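Local structure of farnesyltransferase, putative (Trypanosoma cruzi, 3WCA) at residues Q323-L334 / V354-Q365. The protein probably catalyses the magnesium-dependent, NAD(P)H-driven condensation of two farnesyl diphosphate molecules to squalene, the first step towards lanosterol. The protein carries 1 engineered substitution. Sequence-based numbering, arbitrary orientation.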
ATOM      1  N   GLN A 323     -10.399  18.718   8.003  1.00 40.37           N
ATOM      2  CA  GLN A 323     -11.162  18.592   9.239  1.00 40.69           C
ATOM      3  C   GLN A 323     -11.990  17.326   9.365  1.00 38.91           C
ATOM      4  O   GLN A 323     -11.871  16.608  10.353  1.00 40.54           O
ATOM      5  CB  GLN A 323     -12.055  19.820   9.444  1.00 42.99           C
ATOM      6  CG  GLN A 323     -11.263  21.096   9.693  1.00 43.96           C
ATOM      7  CD  GLN A 323     -10.083  20.862  10.619  1.00 46.95           C
ATOM      8  OE1 GLN A 323     -10.229  20.280  11.698  1.00 44.59           O
ATOM      9  NE2 GLN A 323      -8.902  21.315  10.201  1.00 46.77           N
ATOM     10  N   ALA A 324     -12.825  17.044   8.375  1.00 36.39           N
ATOM     11  CA  ALA A 324     -13.655  15.848   8.418  1.00 35.88           C
ATOM     12  C   ALA A 324     -12.793  14.573   8.438  1.00 35.25           C
ATOM     13  O   ALA A 324     -13.110  13.597   9.121  1.00 36.07           O
ATOM     14  CB  ALA A 324     -14.601  15.828   7.222  1.00 32.57           C
ATOM     15  N   THR A 325     -11.701  14.598   7.689  1.00 34.35           N
ATOM     16  CA  THR A 325     -10.794  13.468   7.609  1.00 33.61           C
ATOM     17  C   THR A 325     -10.137  13.214   8.948  1.00 34.52           C
ATOM     18  O   THR A 325      -9.993  12.070   9.368  1.00 35.95           O
ATOM     19  CB  THR A 325      -9.721  13.729   6.556  1.00 32.79           C
ATOM     20  OG1 THR A 325     -10.364  13.921   5.294  1.00 30.92           O
ATOM     21  CG2 THR A 325      -8.750  12.558   6.465  1.00 31.06           C
ATOM     22  N   LEU A 326      -9.732  14.288   9.615  1.00 35.88           N
ATOM     23  CA  LEU A 326      -9.108  14.175  10.921  1.00 37.72           C
ATOM     24  C   LEU A 326     -10.090  13.588  11.913  1.00 39.06           C
ATOM     25  O   LEU A 326      -9.720  12.722  12.715  1.00 38.66           O
ATOM     26  CB  LEU A 326      -8.649  15.538  11.436  1.00 41.41           C
ATOM     27  CG  LEU A 326      -7.429  16.168  10.776  1.00 42.17           C
ATOM     28  CD1 LEU A 326      -7.168  17.530  11.408  1.00 43.90           C
ATOM     29  CD2 LEU A 326      -6.223  15.248  10.943  1.00 43.44           C
ATOM     30  N   GLN A 327     -11.339  14.047  11.876  1.00 37.63           N
ATOM     31  CA  GLN A 327     -12.298  13.499  12.814  1.00 39.09           C
ATOM     32  C   GLN A 327     -12.609  12.024  12.546  1.00 38.08           C
ATOM     33  O   GLN A 327     -12.766  11.249  13.494  1.00 39.09           O
ATOM     34  CB  GLN A 327     -13.569  14.363  12.885  1.00 43.41           C
ATOM     35  CG  GLN A 327     -14.204  14.769  11.577  1.00 50.08           C
ATOM     36  CD  GLN A 327     -15.122  15.981  11.744  1.00 53.77           C
ATOM     37  OE1 GLN A 327     -14.655  17.114  11.929  1.00 54.21           O
ATOM     38  NE2 GLN A 327     -16.433  15.742  11.697  1.00 52.61           N
ATOM     39  N   MET A 328     -12.680  11.607  11.282  1.00 36.00           N
ATOM     40  CA  MET A 328     -12.932  10.191  11.016  1.00 34.44           C
ATOM     41  C   MET A 328     -11.743   9.338  11.480  1.00 32.06           C
ATOM     42  O   MET A 328     -11.930   8.232  11.974  1.00 29.79           O
ATOM     43  CB  MET A 328     -13.205   9.940   9.534  1.00 36.58           C
ATOM     44  CG  MET A 328     -14.603  10.357   9.099  1.00 37.84           C
ATOM     45  SD  MET A 328     -14.995   9.794   7.433  1.00 41.31           S
ATOM     46  CE  MET A 328     -14.125  11.026   6.491  1.00 38.99           C
ATOM     47  N   LEU A 329     -10.526   9.854  11.327  1.00 30.32           N
ATOM     48  CA  LEU A 329      -9.334   9.125  11.762  1.00 33.19           C
ATOM     49  C   LEU A 329      -9.318   9.065  13.289  1.00 34.64           C
ATOM     50  O   LEU A 329      -8.930   8.056  13.882  1.00 31.68           O
ATOM     51  CB  LEU A 329      -8.052   9.811  11.275  1.00 32.61           C
ATOM     52  CG  LEU A 329      -7.709   9.772   9.783  1.00 32.91           C
ATOM     53  CD1 LEU A 329      -6.453  10.604   9.521  1.00 32.24           C
ATOM     54  CD2 LEU A 329      -7.491   8.332   9.341  1.00 31.08           C
ATOM     55  N   LYS A 330      -9.737  10.155  13.923  1.00 35.22           N
ATOM     56  CA  LYS A 330      -9.786  10.191  15.376  1.00 35.94           C
ATOM     57  C   LYS A 330     -10.807   9.150  15.832  1.00 35.06           C
ATOM     58  O   LYS A 330     -10.541   8.342  16.729  1.00 34.05           O
ATOM     59  CB  LYS A 330     -10.203  11.577  15.867  1.00 40.52           C
ATOM     60  CG  LYS A 330     -10.088  11.736  17.377  1.00 46.21           C
ATOM     61  CD  LYS A 330     -10.829  12.957  17.876  1.00 49.05           C
ATOM     62  CE  LYS A 330      -9.862  14.004  18.366  1.00 53.79           C
ATOM     63  NZ  LYS A 330      -8.851  14.294  17.316  1.00 55.62           N
ATOM     64  N   THR A 331     -11.974   9.168  15.195  1.00 33.57           N
ATOM     65  CA  THR A 331     -13.034   8.220  15.517  1.00 34.04           C
ATOM     66  C   THR A 331     -12.567   6.769  15.439  1.00 32.90           C
ATOM     67  O   THR A 331     -12.817   5.983  16.351  1.00 33.74           O
ATOM     68  CB  THR A 331     -14.243   8.370  14.571  1.00 35.61           C
ATOM     69  OG1 THR A 331     -14.887   9.628  14.808  1.00 41.27           O
ATOM     70  CG2 THR A 331     -15.236   7.249  14.807  1.00 36.98           C
ATOM     71  N   TYR A 332     -11.914   6.408  14.339  1.00 29.88           N
ATOM     72  CA  TYR A 332     -11.429   5.048  14.180  1.00 29.55           C
ATOM     73  C   TYR A 332     -10.286   4.751  15.141  1.00 30.48           C
ATOM     74  O   TYR A 332     -10.192   3.657  15.682  1.00 30.79           O
ATOM     75  CB  TYR A 332     -10.999   4.805  12.738  1.00 27.12           C
ATOM     76  CG  TYR A 332     -12.178   4.597  11.819  1.00 25.69           C
ATOM     77  CD1 TYR A 332     -13.034   3.513  11.994  1.00 26.66           C
ATOM     78  CD2 TYR A 332     -12.468   5.511  10.804  1.00 24.32           C
ATOM     79  CE1 TYR A 332     -14.153   3.337  11.183  1.00 27.57           C
ATOM     80  CE2 TYR A 332     -13.586   5.352   9.988  1.00 25.38           C
ATOM     81  CZ  TYR A 332     -14.421   4.269  10.179  1.00 28.65           C
ATOM     82  OH  TYR A 332     -15.518   4.103   9.361  1.00 33.48           O
ATOM     83  N   THR A 333      -9.418   5.729  15.357  1.00 30.93           N
ATOM     84  CA  THR A 333      -8.309   5.543  16.277  1.00 32.42           C
ATOM     85  C   THR A 333      -8.874   5.261  17.664  1.00 33.90           C
ATOM     86  O   THR A 333      -8.354   4.416  18.392  1.00 35.03           O
ATOM     87  CB  THR A 333      -7.427   6.799  16.366  1.00 32.49           C
ATOM     88  OG1 THR A 333      -6.879   7.097  15.075  1.00 33.63           O
ATOM     89  CG2 THR A 333      -6.296   6.577  17.376  1.00 32.77           C
ATOM     90  N   LEU A 334      -9.933   5.976  18.029  1.00 34.89           N
ATOM     91  CA  LEU A 334     -10.554   5.784  19.337  1.00 37.68           C
ATOM     92  C   LEU A 334     -11.263   4.433  19.430  1.00 38.29           C
ATOM     93  O   LEU A 334     -11.398   3.878  20.521  1.00 40.50           O
ATOM     94  CB  LEU A 334     -11.549   6.916  19.642  1.00 39.10           C
ATOM     95  CG  LEU A 334     -10.998   8.326  19.897  1.00 40.70           C
ATOM     96  CD1 LEU A 334     -12.142   9.318  20.080  1.00 43.52           C
ATOM     97  CD2 LEU A 334     -10.124   8.309  21.135  1.00 44.28           C
ATOM     98  N   VAL A 354      -1.592   5.429  20.533  1.00 37.39           N
ATOM     99  CA  VAL A 354      -2.896   6.002  20.243  1.00 39.32           C
ATOM    100  C   VAL A 354      -2.851   7.482  20.595  1.00 40.72           C
ATOM    101  O   VAL A 354      -3.322   8.326  19.827  1.00 40.60           O
ATOM    102  CB  VAL A 354      -4.022   5.315  21.062  1.00 39.44           C
ATOM    103  CG1 VAL A 354      -5.295   6.145  20.998  1.00 39.30           C
ATOM    104  CG2 VAL A 354      -4.298   3.929  20.509  1.00 38.06           C
ATOM    105  N   ASN A 355      -2.261   7.798  21.749  1.00 42.10           N
ATOM    106  CA  ASN A 355      -2.157   9.186  22.192  1.00 42.81           C
ATOM    107  C   ASN A 355      -1.325  10.025  21.234  1.00 41.76           C
ATOM    108  O   ASN A 355      -1.641  11.190  21.008  1.00 41.66           O
ATOM    109  CB  ASN A 355      -1.583   9.266  23.610  1.00 45.59           C
ATOM    110  CG  ASN A 355      -2.577   8.807  24.664  1.00 50.41           C
ATOM    111  OD1 ASN A 355      -3.700   9.308  24.727  1.00 54.25           O
ATOM    112  ND2 ASN A 355      -2.171   7.854  25.496  1.00 52.92           N
ATOM    113  N   ASP A 356      -0.260   9.446  20.681  1.00 41.16           N
ATOM    114  CA  ASP A 356       0.561  10.172  19.715  1.00 41.81           C
ATOM    115  C   ASP A 356      -0.266  10.493  18.474  1.00 42.33           C
ATOM    116  O   ASP A 356      -0.185  11.595  17.938  1.00 41.25           O
ATOM    117  CB  ASP A 356       1.769   9.351  19.274  1.00 44.98           C
ATOM    118  CG  ASP A 356       2.895   9.413  20.258  1.00 48.58           C
ATOM    119  OD1 ASP A 356       3.060  10.488  20.874  1.00 51.32           O
ATOM    120  OD2 ASP A 356       3.617   8.402  20.405  1.00 49.43           O
ATOM    121  N   ALA A 357      -1.049   9.514  18.023  1.00 39.99           N
ATOM    122  CA  ALA A 357      -1.890   9.675  16.844  1.00 42.03           C
ATOM    123  C   ALA A 357      -2.967  10.735  17.068  1.00 40.87           C
ATOM    124  O   ALA A 357      -3.101  11.667  16.288  1.00 40.07           O
ATOM    125  CB  ALA A 357      -2.540   8.333  16.481  1.00 40.08           C
ATOM    126  N   ILE A 358      -3.733  10.579  18.139  1.00 43.49           N
ATOM    127  CA  ILE A 358      -4.795  11.518  18.467  1.00 45.02           C
ATOM    128  C   ILE A 358      -4.218  12.903  18.717  1.00 46.29           C
ATOM    129  O   ILE A 358      -4.810  13.916  18.356  1.00 47.63           O
ATOM    130  CB  ILE A 358      -5.567  11.043  19.715  1.00 45.91           C
ATOM    131  CG1 ILE A 358      -6.277   9.727  19.391  1.00 45.50           C
ATOM    132  CG2 ILE A 358      -6.565  12.104  20.168  1.00 44.96           C
ATOM    133  CD1 ILE A 358      -7.019   9.138  20.554  1.00 50.10           C
ATOM    134  N   ARG A 359      -3.048  12.939  19.329  1.00 47.88           N
ATOM    135  CA  ARG A 359      -2.403  14.203  19.621  1.00 49.68           C
ATOM    136  C   ARG A 359      -2.066  14.895  18.312  1.00 48.36           C
ATOM    137  O   ARG A 359      -2.309  16.089  18.148  1.00 49.61           O
ATOM    138  CB  ARG A 359      -1.141  13.955  20.447  1.00 54.00           C
ATOM    139  CG  ARG A 359      -0.439  15.204  20.913  1.00 60.03           C
ATOM    140  CD  ARG A 359       0.584  14.872  21.990  1.00 64.86           C
ATOM    141  NE  ARG A 359      -0.046  14.427  23.233  1.00 68.34           N
ATOM    142  CZ  ARG A 359      -0.051  13.169  23.667  1.00 69.14           C
ATOM    143  NH1 ARG A 359       0.543  12.216  22.960  1.00 68.04           N
ATOM    144  NH2 ARG A 359      -0.652  12.866  24.813  1.00 69.97           N
ATOM    145  N   ALA A 360      -1.522  14.129  17.374  1.00 46.93           N
ATOM    146  CA  ALA A 360      -1.145  14.653  16.072  1.00 44.05           C
ATOM    147  C   ALA A 360      -2.368  15.183  15.334  1.00 43.62           C
ATOM    148  O   ALA A 360      -2.280  16.144  14.578  1.00 41.55           O
ATOM    149  CB  ALA A 360      -0.469  13.561  15.258  1.00 44.61           C
ATOM    150  N   MET A 361      -3.510  14.545  15.558  1.00 44.93           N
ATOM    151  CA  MET A 361      -4.762  14.952  14.928  1.00 45.44           C
ATOM    152  C   MET A 361      -5.266  16.263  15.528  1.00 48.02           C
ATOM    153  O   MET A 361      -5.531  17.225  14.801  1.00 47.29           O
ATOM    154  CB  MET A 361      -5.816  13.858  15.109  1.00 44.83           C
ATOM    155  CG  MET A 361      -5.621  12.644  14.209  1.00 44.15           C
ATOM    156  SD  MET A 361      -6.419  11.152  14.832  1.00 44.38           S
ATOM    157  CE  MET A 361      -5.218   9.910  14.364  1.00 41.40           C
ATOM    158  N   GLU A 362      -5.403  16.297  16.854  1.00 49.79           N
ATOM    159  CA  GLU A 362      -5.877  17.494  17.542  1.00 52.67           C
ATOM    160  C   GLU A 362      -4.916  18.639  17.246  1.00 53.64           C
ATOM    161  O   GLU A 362      -5.278  19.810  17.319  1.00 54.14           O
ATOM    162  CB  GLU A 362      -5.972  17.239  19.055  1.00 53.32           C
ATOM    163  CG  GLU A 362      -6.889  16.068  19.412  1.00 57.34           C
ATOM    164  CD  GLU A 362      -7.051  15.844  20.914  1.00 58.96           C
ATOM    165  OE1 GLU A 362      -6.034  15.848  21.644  1.00 60.31           O
ATOM    166  OE2 GLU A 362      -8.203  15.643  21.361  1.00 58.31           O
ATOM    167  N   SER A 363      -3.688  18.282  16.888  1.00 55.24           N
ATOM    168  CA  SER A 363      -2.658  19.261  16.564  1.00 55.81           C
ATOM    169  C   SER A 363      -3.030  20.073  15.322  1.00 56.57           C
ATOM    170  O   SER A 363      -2.390  21.077  15.014  1.00 58.61           O
ATOM    171  CB  SER A 363      -1.322  18.542  16.345  1.00 56.97           C
ATOM    172  OG  SER A 363      -0.309  19.433  15.911  1.00 60.27           O
ATOM    173  N   HIS A 364      -4.064  19.641  14.605  1.00 56.60           N
ATOM    174  CA  HIS A 364      -4.502  20.341  13.397  1.00 55.40           C
ATOM    175  C   HIS A 364      -5.983  20.714  13.448  1.00 55.87           C
ATOM    176  O   HIS A 364      -6.545  21.161  12.448  1.00 56.03           O
ATOM    177  CB  HIS A 364      -4.239  19.481  12.153  1.00 52.25           C
ATOM    178  CG  HIS A 364      -2.787  19.295  11.834  1.00 50.66           C
ATOM    179  ND1 HIS A 364      -2.027  20.267  11.219  1.00 50.84           N
ATOM    180  CD2 HIS A 364      -1.955  18.246  12.043  1.00 49.46           C
ATOM    181  CE1 HIS A 364      -0.791  19.826  11.062  1.00 50.11           C
ATOM    182  NE2 HIS A 364      -0.720  18.602  11.553  1.00 49.66           N
ATOM    183  N   GLN A 365      -6.609  20.540  14.613  1.00 57.58           N
ATOM    184  CA  GLN A 365      -8.029  20.862  14.783  1.00 59.96           C
ATOM    185  C   GLN A 365      -8.285  22.203  15.480  1.00 60.14           C
ATOM    186  O   GLN A 365      -7.353  22.938  15.818  1.00 60.94           O
ATOM    187  CB  GLN A 365      -8.733  19.751  15.565  1.00 60.82           C
ATOM    188  CG  GLN A 365      -8.695  18.391  14.884  1.00 61.91           C
ATOM    189  CD  GLN A 365      -9.584  17.374  15.570  1.00 61.02           C
ATOM    190  OE1 GLN A 365      -9.396  17.060  16.744  1.00 61.20           O
ATOM    191  NE2 GLN A 365     -10.563  16.859  14.838  1.00 59.77           N
TER
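Met-361, lodged as a knob among Leu-326, Leu-329, Lys-330 and Thr-333, illustrates how a long, unbranched side chain can help key two nearly antiparallel helices (161°, axes 9.9 Å apart) together. Its CB meets NZ of Lys-330, CG faces CD2 of Leu-326, and SD settles against the neighbouring backbone, 3.5 Å from Lys-330 CA. A bend at the last torsion (chi3 -143°) then carries CE to Thr-333, 3.3 Å from OG1. OG1 of Thr-333 is already engaged within its own helix, donating to Leu-329 O at 2.6 Å from above the carbonyl plane, while the Thr-333 backbone N reaches the same oxygen from the opposite face. The side chain of Thr-333 is in turn a knob in the hole formed by Val-354, Ala-357, Ile-358 and Met-361, its CG2 touching Ile-358 CG1 and Val-354 CG1. Lys-330 closes the outer side: its chain runs past Met-361 and bends near the end so that NZ donates to Gln-365 OE1 (2.9 Å), well above the amide plane. Near the C-terminus His-364 O accepts a nearly straight bond (166°) from Gln-323 NE2 at 3.3 Å, while the imidazole NE2 of His-364 pairs with Glu-266. Thioether and methyl knobs thus fill the interior between helices 322-338 and 347-362, away from the metal site, leaving Gln-323 and Lys-330 to tie down the C-terminal turn at the more exposed edge.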